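Local coordinates for protein ochratoxinase (Aspergillus niger, PDB 4C65) that hydrolyses the amide bond of the mycotoxin ochratoxin A to release L-phenylalanine, acting as a zinc-dependent carboxypeptidase of the amidohydrolase superfamily, at residues D215-P218 against N219-Q222; D270-V273 against W274-K278; E395-P398 against L399-I402; V414-G418 against K419-G423. All coordinates share one frame; numbering follows the deposited sequence.

Overall arrangement
All four contacts are local, each within one unbroken run of chain, and they follow one another in sequence without touching. Interaction 1 sits in the loop between strand 203-206 and helix 225-237, and interaction 2 opens helix 271-280; their centres lie about 21 Å apart, in the part of the chain built round the parallel strands of the TIM barrel. Interaction 3 lies in the loop between strands 391-394 and 411-416; interaction 4, about 21 Å away between centres, is the hairpin of 411-416 with 419-422. Interaction 1 comes nearest the zinc ligands, interaction 2 is about 10 Å from His265 between side chains, and interactions 3 and 4 lie away from the site.

Interaction 1: D215-P218 against N219-Q222; sequences DDNP and NFAQ
Gln222 NE2 is gripped from two directions. It donates to Asp216 OD2 at 3.0 Å, with an N-H...O angle of 154°, and to a water that also accepts from the backbone N of Asn217. The carboxylate oxygen is met on its anti side, 27° out of the carboxylate plane, yet lies nearly in the amide plane of the glutamine. The two side chains cross at about a right angle, and Gln222 reaches across with its chain extended beyond CG. Between them the backbone makes a type I beta turn from Asn217 to Phe220, closed by Phe220 N donating to Asn217 O at 3.1 Å. Asn217 has CG anti to the backbone N (chi1 -169°), which carries the amide forward over the turn: OD1 accepts from Asn219 N at 2.9 Å, an Asx turn. The other end of the same amide, ND2, lies over one face of the Phe220 ring, toward its rim and 3.6 Å from CZ, while Asn217 CB touches CD2 at 3.5 Å. A second water takes hydrogens from Asn217 ND2, at 2.8 Å, and from Asn219 ND2. On either side of the turn, Asp216 OD1 accepts from Gly210 N and Gln222 OE1 from His149 N; Phe220 packs on Arg237 of a second subunit. The side chain of Gln222 comes within about 6 Å of that of His245, a zinc ligand. With both carboxylate oxygens and both ends of the glutamine amide engaged, the polar groups of Asp216 and Gln222 are held in fixed orientations near the metal site.

Interaction 2: D270-V273 against W274-K278; sequences DEEV and WELMK
Residues 271-278 form the first turns of helix 271-280, with Asp270 as the N-cap just before it; the helix belongs to a beta-alpha-beta unit between strands 262-263 and 283-285. Four successive bonds from N of residue i+4 to O of residue i join the two segments, from Trp274 N to Asp270 O at 3.0 Å through to Met277 N to Val273 O at 2.9 Å. The Glu275 N to Glu271 O bond is almost straight, with an N-H...O angle of 175°. Asp270 caps through OD1, which accepts from Val273 N at 3.2 Å, approached nearly end-on, while OD2 makes a salt bridge with Lys249. The same lysine also pairs with Glu272 OE1, which ties the start of this helix to the start of helix 249-258. Trp274 has CG anti to the carbonyl carbon (chi1 -52°), an orientation that folds the indole back over the opening turn. One face of the ring covers Asp270 O, 3.2 Å from CD2, and also Glu271 N, both toward its rim; CE3 comes to 3.3 Å from Glu271 CA. Helix 304-327 is packed against this indole through Ala324 and Ala327. Glu275 OE2 forms a salt bridge with Lys278 NZ at 3.2 Å, whose hydrogen bonds are weak. On the side of the helix toward 249-258, Val273 and Met277 lie side by side and point the same way, meeting Ile252 and Ile256 respectively. Between them, Met277 SD rests 3.6 Å from Val273 CG1.

Interaction 3: E395-P398 against L399-I402; sequences EENP and LEDI
With chi1 at -179° and chi2 near zero, the amide of Asn397 stretches forward beside its own carbonyl carbon, and OD1 arrives over the start of the following turn. There it accepts from Leu399 N at 3.0 Å; the N-H comes from above the plane of the side-chain carbonyl, 56° out of it. The same oxygen touches Leu399 CB at 3.3 Å, the two side chains crossing at an angle. Next along the backbone, Glu400 N donates to Asn397 O at 3.1 Å. A weak bond from Asp401 N to Pro398 O carries the curl one residue further. Glu400, bent at chi2, brings OE1 back to 3.8 Å from Asn397 ND2, the carboxylate and amide planes standing 75° apart. Pro398 and Leu399 turn their apolar groups to Ile362 of helix 358-365 and to Ile16, while Ile402 packs on Leu347 and Val351 of helix 344-354. The loop between strands 391-394 and 411-416 thus packs on both helices. Asn397 OD1 accepting from the backbone N two residues on makes this an Asx turn, here with Pro398 in the middle position.

Interaction 4: V414-G418 against K419-G423; sequences VWKGG and KLFKG
Packing is tightest where Leu420 lies alongside Trp415, both pointing the same way from the sheet. Leu420 CD1, brought over one face of the indole by chi1 -161° and chi2 51°, lies 3.4 Å from the centroid of the five-membered ring, a CH-pi contact that puts it 3.3 Å from CE2. Trp415 also meets the rings of His56, edge to face, and His413. Trp415 and Leu420 are a non-hydrogen-bonded pair of the antiparallel hairpin of strands 411-416 and 419-422, closed by a type I' turn from Lys416 to Lys419 whose Gly417 and Gly418 both take positive phi. Lys416 N donates to Lys419 O at 2.9 Å. Further on, Phe421 and Lys422 both face Val414 in a classic beta bulge, where Val414 O accepts from Phe421 N at 2.7 Å and only weakly from Lys422 N. The face of Val414, Lys416 and Lys422 is looser; Val414 is buried, its CG2 3.8 Å from Lys422 CB, but both lysines are partly exposed. Phe421 reaches in from the side, CD2 lying 3.8 Å from Lys416 CB. Lys416 NZ is hydrogen-bonded to Gly133 O; the end of Lys422 leads away, its NZ bonding Gln106 O and Val411 O.

Interaction 1: D215-P218 against N219-Q222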
ATOM      1  N   ASP A 215      25.825   4.667 -18.300  1.00 53.83           N
ATOM      2  CA  ASP A 215      24.382   4.380 -18.290  1.00 49.82           C
ATOM      3  C   ASP A 215      23.638   5.353 -19.187  1.00 44.00           C
ATOM      4  O   ASP A 215      23.150   4.993 -20.245  1.00 43.77           O
ATOM      5  CB  ASP A 215      23.832   4.474 -16.866  1.00 48.74           C
ATOM      6  CG  ASP A 215      24.359   3.379 -15.966  1.00 54.06           C
ATOM      7  OD1 ASP A 215      24.182   2.198 -16.304  1.00 57.10           O
ATOM      8  OD2 ASP A 215      24.950   3.708 -14.921  1.00 55.34           O
ATOM      9  N   ASP A 216      23.541   6.594 -18.743  1.00 39.75           N
ATOM     10  CA  ASP A 216      23.030   7.681 -19.567  1.00 35.12           C
ATOM     11  C   ASP A 216      24.183   8.361 -20.286  1.00 35.30           C
ATOM     12  O   ASP A 216      25.354   8.176 -19.952  1.00 38.70           O
ATOM     13  CB  ASP A 216      22.227   8.685 -18.727  1.00 31.50           C
ATOM     14  CG  ASP A 216      23.012   9.262 -17.570  1.00 32.30           C
ATOM     15  OD1 ASP A 216      24.175   8.889 -17.360  1.00 35.99           O
ATOM     16  OD2 ASP A 216      22.460  10.117 -16.861  1.00 29.85           O
ATOM     17  N   ASN A 217      23.835   9.161 -21.280  1.00 31.99           N
ATOM     18  CA  ASN A 217      24.810   9.709 -22.201  1.00 32.43           C
ATOM     19  C   ASN A 217      24.903  11.224 -22.030  1.00 29.46           C
ATOM     20  O   ASN A 217      23.904  11.916 -22.153  1.00 26.25           O
ATOM     21  CB  ASN A 217      24.398   9.348 -23.624  1.00 32.18           C
ATOM     22  CG  ASN A 217      25.477   9.647 -24.645  1.00 34.06           C
ATOM     23  OD1 ASN A 217      26.138  10.670 -24.592  1.00 33.50           O
ATOM     24  ND2 ASN A 217      25.613   8.771 -25.611  1.00 36.48           N
ATOM     25  N   PRO A 218      26.110  11.739 -21.763  1.00 31.17           N
ATOM     26  CA  PRO A 218      26.269  13.180 -21.554  1.00 29.23           C
ATOM     27  C   PRO A 218      25.878  14.044 -22.772  1.00 27.04           C
ATOM     28  O   PRO A 218      25.503  15.201 -22.604  1.00 24.82           O
ATOM     29  CB  PRO A 218      27.759  13.323 -21.232  1.00 33.00           C
ATOM     30  CG  PRO A 218      28.403  12.139 -21.864  1.00 36.76           C
ATOM     31  CD  PRO A 218      27.406  11.035 -21.738  1.00 35.90           C
ATOM     32  N   ASN A 219      25.938  13.462 -23.965  1.00 28.00           N
ATOM     33  CA  ASN A 219      25.576  14.166 -25.193  1.00 26.63           C
ATOM     34  C   ASN A 219      24.078  14.368 -25.380  1.00 23.52           C
ATOM     35  O   ASN A 219      23.684  15.230 -26.150  1.00 22.54           O
ATOM     36  CB  ASN A 219      26.110  13.421 -26.404  1.00 29.19           C
ATOM     37  CG  ASN A 219      27.615  13.389 -26.444  1.00 32.93           C
ATOM     38  OD1 ASN A 219      28.282  14.327 -26.049  1.00 33.25           O
ATOM     39  ND2 ASN A 219      28.154  12.307 -26.944  1.00 36.35           N
ATOM     40  N   PHE A 220      23.257  13.583 -24.689  1.00 22.57           N
ATOM     41  CA  PHE A 220      21.814  13.646 -24.869  1.00 20.44           C
ATOM     42  C   PHE A 220      21.156  14.464 -23.773  1.00 18.49           C
ATOM     43  O   PHE A 220      21.558  14.426 -22.612  1.00 18.86           O
ATOM     44  CB  PHE A 220      21.174  12.248 -24.889  1.00 21.17           C
ATOM     45  CG  PHE A 220      21.743  11.312 -25.907  1.00 23.72           C
ATOM     46  CD1 PHE A 220      22.347  11.779 -27.074  1.00 24.51           C
ATOM     47  CD2 PHE A 220      21.653   9.926 -25.706  1.00 25.74           C
ATOM     48  CE1 PHE A 220      22.874  10.896 -27.974  1.00 27.32           C
ATOM     49  CE2 PHE A 220      22.177   9.040 -26.617  1.00 28.69           C
ATOM     50  CZ  PHE A 220      22.785   9.528 -27.758  1.00 29.47           C
ATOM     51  N   ALA A 221      20.143  15.219 -24.164  1.00 17.11           N
ATOM     52  CA  ALA A 221      19.400  16.067 -23.249  1.00 15.66           C
ATOM     53  C   ALA A 221      18.540  15.200 -22.360  1.00 15.27           C
ATOM     54  O   ALA A 221      18.241  14.066 -22.709  1.00 16.13           O
ATOM     55  CB  ALA A 221      18.519  17.041 -24.033  1.00 15.10           C
ATOM     56  N   GLN A 222      18.173  15.728 -21.197  1.00 14.49           N
ATOM     57  CA  GLN A 222      17.303  15.016 -20.242  1.00 14.30           C
ATOM     58  C   GLN A 222      16.192  15.924 -19.759  1.00 13.41           C
ATOM     59  O   GLN A 222      16.395  17.137 -19.633  1.00 12.87           O
ATOM     60  CB  GLN A 222      18.104  14.501 -19.058  1.00 15.13           C
ATOM     61  CG  GLN A 222      18.923  13.272 -19.376  1.00 16.95           C
ATOM     62  CD  GLN A 222      19.583  12.678 -18.162  1.00 18.38           C
ATOM     63  OE1 GLN A 222      19.394  13.123 -17.025  1.00 17.94           O
ATOM     64  NE2 GLN A 222      20.419  11.695 -18.407  1.00 20.75           N
TER
HETATM   65  O   HOH W   1      21.289  10.795 -21.150  1.00 21.18           O
HETATM   66  O   HOH W   2      26.774   9.714 -28.028  1.00 28.15           O

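Interaction 2: D270-V273 against W274-K278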
ATOM      1  N   ASP A 270      29.877  26.288 -27.021  1.00 29.09           N
ATOM      2  CA  ASP A 270      30.621  26.826 -28.149  1.00 30.98           C
ATOM      3  C   ASP A 270      30.227  28.280 -28.295  1.00 31.35           C
ATOM      4  O   ASP A 270      29.557  28.821 -27.411  1.00 29.81           O
ATOM      5  CB  ASP A 270      30.300  26.049 -29.418  1.00 32.45           C
ATOM      6  CG  ASP A 270      28.823  26.033 -29.739  1.00 32.39           C
ATOM      7  OD1 ASP A 270      28.025  26.706 -29.059  1.00 30.73           O
ATOM      8  OD2 ASP A 270      28.450  25.320 -30.703  1.00 34.53           O
ATOM      9  N   GLU A 271      30.631  28.918 -29.394  1.00 33.85           N
ATOM     10  CA  GLU A 271      30.365  30.334 -29.585  1.00 35.27           C
ATOM     11  C   GLU A 271      28.890  30.682 -29.413  1.00 33.63           C
ATOM     12  O   GLU A 271      28.569  31.649 -28.738  1.00 32.61           O
ATOM     13  CB  GLU A 271      30.892  30.831 -30.921  1.00 39.61           C
ATOM     14  CG  GLU A 271      30.810  32.342 -30.987  1.00 43.03           C
ATOM     15  CD  GLU A 271      31.283  32.986 -32.286  1.00 48.27           C
ATOM     16  OE1 GLU A 271      32.010  32.388 -33.123  1.00 51.99           O
ATOM     17  OE2 GLU A 271      30.907  34.166 -32.500  1.00 53.51           O
ATOM     18  N   GLU A 272      28.004  29.897 -30.009  1.00 33.38           N
ATOM     19  CA  GLU A 272      26.574  30.143 -29.905  1.00 33.00           C
ATOM     20  C   GLU A 272      26.089  30.160 -28.448  1.00 31.14           C
ATOM     21  O   GLU A 272      25.327  31.044 -28.063  1.00 30.73           O
ATOM     22  CB  GLU A 272      25.798  29.092 -30.710  1.00 34.37           C
ATOM     23  CG  GLU A 272      24.292  29.134 -30.487  1.00 34.25           C
ATOM     24  CD  GLU A 272      23.511  28.230 -31.423  1.00 35.69           C
ATOM     25  OE1 GLU A 272      24.116  27.342 -32.071  1.00 36.97           O
ATOM     26  OE2 GLU A 272      22.282  28.403 -31.494  1.00 35.62           O
ATOM     27  N   VAL A 273      26.548  29.190 -27.646  1.00 29.82           N
ATOM     28  CA  VAL A 273      26.227  29.102 -26.215  1.00 27.43           C
ATOM     29  C   VAL A 273      26.741  30.315 -25.415  1.00 26.77           C
ATOM     30  O   VAL A 273      26.006  30.884 -24.612  1.00 25.02           O
ATOM     31  CB  VAL A 273      26.831  27.834 -25.592  1.00 26.94           C
ATOM     32  CG1 VAL A 273      26.594  27.803 -24.095  1.00 25.75           C
ATOM     33  CG2 VAL A 273      26.231  26.590 -26.233  1.00 27.77           C
ATOM     34  N   TRP A 274      27.993  30.702 -25.641  1.00 27.11           N
ATOM     35  CA  TRP A 274      28.579  31.825 -24.910  1.00 27.11           C
ATOM     36  C   TRP A 274      27.759  33.096 -25.129  1.00 28.15           C
ATOM     37  O   TRP A 274      27.400  33.787 -24.166  1.00 27.78           O
ATOM     38  CB  TRP A 274      30.037  32.067 -25.304  1.00 27.49           C
ATOM     39  CG  TRP A 274      30.914  30.837 -25.239  1.00 27.25           C
ATOM     40  CD1 TRP A 274      30.839  29.832 -24.329  1.00 26.27           C
ATOM     41  CD2 TRP A 274      32.005  30.505 -26.114  1.00 28.33           C
ATOM     42  NE1 TRP A 274      31.811  28.889 -24.583  1.00 26.90           N
ATOM     43  CE2 TRP A 274      32.536  29.279 -25.675  1.00 28.06           C
ATOM     44  CE3 TRP A 274      32.568  31.120 -27.236  1.00 29.83           C
ATOM     45  CZ2 TRP A 274      33.589  28.645 -26.328  1.00 29.43           C
ATOM     46  CZ3 TRP A 274      33.647  30.500 -27.873  1.00 31.10           C
ATOM     47  CH2 TRP A 274      34.145  29.276 -27.417  1.00 30.74           C
ATOM     48  N   GLU A 275      27.438  33.385 -26.384  1.00 30.30           N
ATOM     49  CA  GLU A 275      26.632  34.556 -26.719  1.00 31.70           C
ATOM     50  C   GLU A 275      25.257  34.515 -26.074  1.00 30.64           C
ATOM     51  O   GLU A 275      24.805  35.518 -25.520  1.00 30.04           O
ATOM     52  CB  GLU A 275      26.479  34.699 -28.244  1.00 34.84           C
ATOM     53  CG  GLU A 275      27.769  35.119 -28.927  1.00 37.18           C
ATOM     54  CD  GLU A 275      28.447  36.265 -28.191  1.00 38.55           C
ATOM     55  OE1 GLU A 275      27.765  37.294 -27.964  1.00 38.98           O
ATOM     56  OE2 GLU A 275      29.642  36.127 -27.801  1.00 40.38           O
ATOM     57  N   LEU A 276      24.591  33.361 -26.149  1.00 29.97           N
ATOM     58  CA  LEU A 276      23.300  33.197 -25.506  1.00 29.40           C
ATOM     59  C   LEU A 276      23.386  33.435 -24.007  1.00 27.97           C
ATOM     60  O   LEU A 276      22.484  34.057 -23.421  1.00 28.59           O
ATOM     61  CB  LEU A 276      22.697  31.802 -25.757  1.00 29.49           C
ATOM     62  CG  LEU A 276      21.928  31.628 -27.062  1.00 31.30           C
ATOM     63  CD1 LEU A 276      21.572  30.156 -27.273  1.00 31.62           C
ATOM     64  CD2 LEU A 276      20.661  32.467 -27.077  1.00 31.45           C
ATOM     65  N   MET A 277      24.430  32.918 -23.379  1.00 26.52           N
ATOM     66  CA  MET A 277      24.560  33.031 -21.933  1.00 25.05           C
ATOM     67  C   MET A 277      24.809  34.475 -21.506  1.00 25.83           C
ATOM     68  O   MET A 277      24.333  34.914 -20.456  1.00 24.67           O
ATOM     69  CB  MET A 277      25.673  32.120 -21.427  1.00 23.85           C
ATOM     70  CG  MET A 277      25.316  30.636 -21.480  1.00 22.78           C
ATOM     71  SD  MET A 277      26.682  29.596 -20.947  1.00 21.40           S
ATOM     72  CE  MET A 277      26.531  29.759 -19.160  1.00 20.31           C
ATOM     73  N   LYS A 278      25.559  35.211 -22.328  1.00 27.87           N
ATOM     74  CA  LYS A 278      25.772  36.643 -22.104  1.00 28.57           C
ATOM     75  C   LYS A 278      24.483  37.414 -22.275  1.00 29.48           C
ATOM     76  O   LYS A 278      24.135  38.223 -21.431  1.00 29.25           O
ATOM     77  CB  LYS A 278      26.800  37.188 -23.078  1.00 30.15           C
ATOM     78  CG  LYS A 278      28.231  36.912 -22.655  1.00 30.27           C
ATOM     79  CD  LYS A 278      29.200  37.806 -23.394  1.00 32.16           C
ATOM     80  CE  LYS A 278      29.414  37.329 -24.819  1.00 34.18           C
ATOM     81  NZ  LYS A 278      29.990  38.424 -25.669  1.00 36.59           N
TER

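Interaction 3: E395-P398 against L399-I402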
ATOM      1  N   GLU A 395      47.494  35.543   5.136  1.00 32.98           N
ATOM      2  CA  GLU A 395      48.867  35.879   5.469  1.00 36.36           C
ATOM      3  C   GLU A 395      49.658  36.302   4.232  1.00 36.92           C
ATOM      4  O   GLU A 395      50.574  37.085   4.353  1.00 38.55           O
ATOM      5  CB  GLU A 395      49.538  34.684   6.109  1.00 39.07           C
ATOM      6  CG  GLU A 395      50.517  34.975   7.246  1.00 43.23           C
ATOM      7  CD  GLU A 395      50.876  33.709   8.062  1.00 45.77           C
ATOM      8  OE1 GLU A 395      50.161  32.674   7.918  1.00 45.56           O
ATOM      9  OE2 GLU A 395      51.882  33.727   8.840  1.00 48.63           O
ATOM     10  N   GLU A 396      49.303  35.789   3.054  1.00 36.28           N
ATOM     11  CA  GLU A 396      50.021  36.118   1.811  1.00 36.65           C
ATOM     12  C   GLU A 396      49.083  36.556   0.708  1.00 33.41           C
ATOM     13  O   GLU A 396      47.889  36.313   0.752  1.00 31.04           O
ATOM     14  CB  GLU A 396      50.868  34.951   1.302  1.00 40.15           C
ATOM     15  CG  GLU A 396      52.217  34.820   2.059  1.00 45.75           C
ATOM     16  CD  GLU A 396      52.403  33.586   2.917  1.00 48.97           C
ATOM     17  OE1 GLU A 396      51.632  32.598   2.783  1.00 51.28           O
ATOM     18  OE2 GLU A 396      53.397  33.600   3.701  1.00 52.16           O
ATOM     19  N   ASN A 397      49.661  37.215  -0.286  1.00 32.64           N
ATOM     20  CA  ASN A 397      48.923  37.810  -1.390  1.00 31.07           C
ATOM     21  C   ASN A 397      48.584  36.762  -2.452  1.00 30.03           C
ATOM     22  O   ASN A 397      49.467  36.295  -3.161  1.00 30.11           O
ATOM     23  CB  ASN A 397      49.748  38.936  -2.008  1.00 32.25           C
ATOM     24  CG  ASN A 397      49.047  39.618  -3.150  1.00 31.93           C
ATOM     25  OD1 ASN A 397      47.885  39.342  -3.454  1.00 30.66           O
ATOM     26  ND2 ASN A 397      49.764  40.474  -3.832  1.00 33.31           N
ATOM     27  N   PRO A 398      47.295  36.392  -2.552  1.00 28.42           N
ATOM     28  CA  PRO A 398      46.899  35.363  -3.486  1.00 27.78           C
ATOM     29  C   PRO A 398      47.063  35.774  -4.952  1.00 28.45           C
ATOM     30  O   PRO A 398      47.120  34.910  -5.813  1.00 28.32           O
ATOM     31  CB  PRO A 398      45.437  35.123  -3.129  1.00 26.31           C
ATOM     32  CG  PRO A 398      44.966  36.431  -2.603  1.00 26.01           C
ATOM     33  CD  PRO A 398      46.134  36.996  -1.864  1.00 27.35           C
ATOM     34  N   LEU A 399      47.163  37.074  -5.226  1.00 29.03           N
ATOM     35  CA  LEU A 399      47.338  37.568  -6.589  1.00 29.96           C
ATOM     36  C   LEU A 399      48.722  37.239  -7.124  1.00 32.19           C
ATOM     37  O   LEU A 399      48.904  37.200  -8.336  1.00 32.41           O
ATOM     38  CB  LEU A 399      47.107  39.078  -6.649  1.00 29.99           C
ATOM     39  CG  LEU A 399      45.772  39.571  -6.107  1.00 28.60           C
ATOM     40  CD1 LEU A 399      45.721  41.080  -6.154  1.00 29.15           C
ATOM     41  CD2 LEU A 399      44.618  38.974  -6.889  1.00 27.65           C
ATOM     42  N   GLU A 400      49.675  37.005  -6.216  1.00 34.44           N
ATOM     43  CA  GLU A 400      51.043  36.559  -6.577  1.00 37.73           C
ATOM     44  C   GLU A 400      51.067  35.068  -6.745  1.00 36.85           C
ATOM     45  O   GLU A 400      51.929  34.564  -7.434  1.00 38.56           O
ATOM     46  CB  GLU A 400      52.107  36.780  -5.462  1.00 40.92           C
ATOM     47  CG  GLU A 400      53.397  37.483  -5.830  1.00 45.23           C
ATOM     48  CD  GLU A 400      53.306  38.906  -5.399  1.00 47.95           C
ATOM     49  OE1 GLU A 400      53.260  39.112  -4.163  1.00 48.86           O
ATOM     50  OE2 GLU A 400      53.234  39.798  -6.258  1.00 51.07           O
ATOM     51  N   ASP A 401      50.176  34.352  -6.058  1.00 34.82           N
ATOM     52  CA  ASP A 401      50.111  32.890  -6.138  1.00 33.73           C
ATOM     53  C   ASP A 401      48.732  32.409  -5.718  1.00 31.12           C
ATOM     54  O   ASP A 401      48.395  32.382  -4.527  1.00 30.01           O
ATOM     55  CB  ASP A 401      51.199  32.257  -5.259  1.00 35.04           C
ATOM     56  CG  ASP A 401      51.251  30.731  -5.369  1.00 35.53           C
ATOM     57  OD1 ASP A 401      50.644  30.132  -6.289  1.00 34.99           O
ATOM     58  OD2 ASP A 401      51.928  30.121  -4.512  1.00 36.61           O
ATOM     59  N   ILE A 402      47.947  31.981  -6.701  1.00 29.72           N
ATOM     60  CA  ILE A 402      46.583  31.532  -6.448  1.00 28.04           C
ATOM     61  C   ILE A 402      46.502  30.256  -5.587  1.00 27.36           C
ATOM     62  O   ILE A 402      45.480  29.987  -4.973  1.00 25.72           O
ATOM     63  CB  ILE A 402      45.808  31.362  -7.771  1.00 27.72           C
ATOM     64  CG1 ILE A 402      44.299  31.453  -7.540  1.00 26.29           C
ATOM     65  CG2 ILE A 402      46.191  30.076  -8.492  1.00 28.49           C
ATOM     66  CD1 ILE A 402      43.801  32.876  -7.345  1.00 26.01           C
TER

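Interaction 4: V414-G418 against K419-G423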
ATOM      1  N   VAL A 414      38.472  34.521   9.869  1.00 17.88           N
ATOM      2  CA  VAL A 414      37.220  34.301   9.139  1.00 16.85           C
ATOM      3  C   VAL A 414      36.029  34.936   9.868  1.00 16.69           C
ATOM      4  O   VAL A 414      35.682  34.530  10.967  1.00 16.99           O
ATOM      5  CB  VAL A 414      36.951  32.802   8.902  1.00 16.28           C
ATOM      6  CG1 VAL A 414      35.644  32.597   8.136  1.00 15.21           C
ATOM      7  CG2 VAL A 414      38.114  32.172   8.145  1.00 16.57           C
ATOM      8  N   TRP A 415      35.429  35.941   9.232  1.00 16.56           N
ATOM      9  CA  TRP A 415      34.178  36.535   9.664  1.00 16.53           C
ATOM     10  C   TRP A 415      33.030  36.056   8.762  1.00 15.68           C
ATOM     11  O   TRP A 415      33.137  36.096   7.538  1.00 15.10           O
ATOM     12  CB  TRP A 415      34.223  38.063   9.558  1.00 17.16           C
ATOM     13  CG  TRP A 415      35.049  38.738  10.572  1.00 18.17           C
ATOM     14  CD1 TRP A 415      34.653  39.148  11.814  1.00 18.88           C
ATOM     15  CD2 TRP A 415      36.425  39.077  10.453  1.00 18.79           C
ATOM     16  NE1 TRP A 415      35.698  39.744  12.465  1.00 19.95           N
ATOM     17  CE2 TRP A 415      36.798  39.718  11.647  1.00 20.01           C
ATOM     18  CE3 TRP A 415      37.382  38.897   9.456  1.00 18.64           C
ATOM     19  CZ2 TRP A 415      38.096  40.178  11.872  1.00 20.94           C
ATOM     20  CZ3 TRP A 415      38.657  39.354   9.674  1.00 19.66           C
ATOM     21  CH2 TRP A 415      39.009  39.983  10.871  1.00 20.82           C
ATOM     22  N   LYS A 416      31.950  35.589   9.388  1.00 15.77           N
ATOM     23  CA  LYS A 416      30.700  35.283   8.691  1.00 15.22           C
ATOM     24  C   LYS A 416      29.586  36.040   9.384  1.00 15.54           C
ATOM     25  O   LYS A 416      29.357  35.865  10.579  1.00 15.71           O
ATOM     26  CB  LYS A 416      30.405  33.790   8.721  1.00 14.88           C
ATOM     27  CG  LYS A 416      29.201  33.430   7.860  1.00 14.48           C
ATOM     28  CD  LYS A 416      28.759  31.980   7.992  1.00 14.38           C
ATOM     29  CE  LYS A 416      27.832  31.714   9.167  1.00 14.62           C
ATOM     30  NZ  LYS A 416      26.976  30.549   8.862  1.00 14.04           N
ATOM     31  N   GLY A 417      28.898  36.891   8.627  1.00 15.73           N
ATOM     32  CA  GLY A 417      27.852  37.739   9.195  1.00 16.48           C
ATOM     33  C   GLY A 417      28.358  38.618  10.319  1.00 17.68           C
ATOM     34  O   GLY A 417      27.641  38.874  11.280  1.00 18.35           O
ATOM     35  N   GLY A 418      29.612  39.062  10.203  1.00 18.06           N
ATOM     36  CA  GLY A 418      30.237  39.903  11.224  1.00 18.97           C
ATOM     37  C   GLY A 418      30.778  39.173  12.443  1.00 19.36           C
ATOM     38  O   GLY A 418      31.429  39.763  13.278  1.00 20.40           O
ATOM     39  N   LYS A 419      30.539  37.874  12.521  1.00 19.07           N
ATOM     40  CA  LYS A 419      30.998  37.055  13.634  1.00 19.61           C
ATOM     41  C   LYS A 419      32.293  36.331  13.281  1.00 18.98           C
ATOM     42  O   LYS A 419      32.425  35.757  12.208  1.00 18.16           O
ATOM     43  CB  LYS A 419      29.913  36.045  14.008  1.00 19.78           C
ATOM     44  CG  LYS A 419      30.294  35.220  15.210  1.00 21.04           C
ATOM     45  CD  LYS A 419      29.160  34.389  15.780  1.00 21.69           C
ATOM     46  CE  LYS A 419      29.754  33.431  16.806  1.00 22.68           C
ATOM     47  NZ  LYS A 419      28.737  32.486  17.325  1.00 23.11           N
ATOM     48  N   LEU A 420      33.241  36.351  14.196  1.00 19.61           N
ATOM     49  CA  LEU A 420      34.547  35.772  13.953  1.00 19.62           C
ATOM     50  C   LEU A 420      34.504  34.284  14.296  1.00 19.33           C
ATOM     51  O   LEU A 420      34.314  33.914  15.453  1.00 19.69           O
ATOM     52  CB  LEU A 420      35.579  36.495  14.812  1.00 20.72           C
ATOM     53  CG  LEU A 420      37.071  36.435  14.506  1.00 21.22           C
ATOM     54  CD1 LEU A 420      37.383  36.781  13.071  1.00 20.77           C
ATOM     55  CD2 LEU A 420      37.856  37.353  15.436  1.00 22.59           C
ATOM     56  N   PHE A 421      34.669  33.437  13.278  1.00 18.73           N
ATOM     57  CA  PHE A 421      34.668  31.963  13.441  1.00 18.60           C
ATOM     58  C   PHE A 421      36.069  31.350  13.410  1.00 19.25           C
ATOM     59  O   PHE A 421      36.262  30.214  13.869  1.00 19.63           O
ATOM     60  CB  PHE A 421      33.770  31.302  12.397  1.00 17.53           C
ATOM     61  CG  PHE A 421      32.293  31.476  12.680  1.00 17.11           C
ATOM     62  CD1 PHE A 421      31.643  30.663  13.598  1.00 17.36           C
ATOM     63  CD2 PHE A 421      31.572  32.493  12.062  1.00 16.85           C
ATOM     64  CE1 PHE A 421      30.305  30.836  13.881  1.00 17.15           C
ATOM     65  CE2 PHE A 421      30.224  32.657  12.319  1.00 16.74           C
ATOM     66  CZ  PHE A 421      29.594  31.829  13.240  1.00 16.87           C
ATOM     67  N   LYS A 422      37.049  32.122  12.934  1.00 19.56           N
ATOM     68  CA  LYS A 422      38.464  31.725  12.999  1.00 20.12           C
ATOM     69  C   LYS A 422      39.317  32.955  13.197  1.00 20.69           C
ATOM     70  O   LYS A 422      39.046  34.012  12.625  1.00 20.26           O
ATOM     71  CB  LYS A 422      38.875  31.017  11.701  1.00 19.63           C
ATOM     72  CG  LYS A 422      40.265  30.390  11.734  1.00 20.38           C
ATOM     73  CD  LYS A 422      40.709  29.957  10.339  1.00 20.04           C
ATOM     74  CE  LYS A 422      41.975  29.129  10.398  1.00 20.97           C
ATOM     75  NZ  LYS A 422      42.420  28.694   9.049  1.00 20.87           N
ATOM     76  N   GLY A 423      40.329  32.822  14.044  1.00 21.79           N
ATOM     77  CA  GLY A 423      41.234  33.934  14.326  1.00 22.80           C
ATOM     78  C   GLY A 423      42.112  33.649  15.515  1.00 23.92           C
ATOM     79  O   GLY A 423      41.829  32.734  16.275  1.00 24.26           O
TER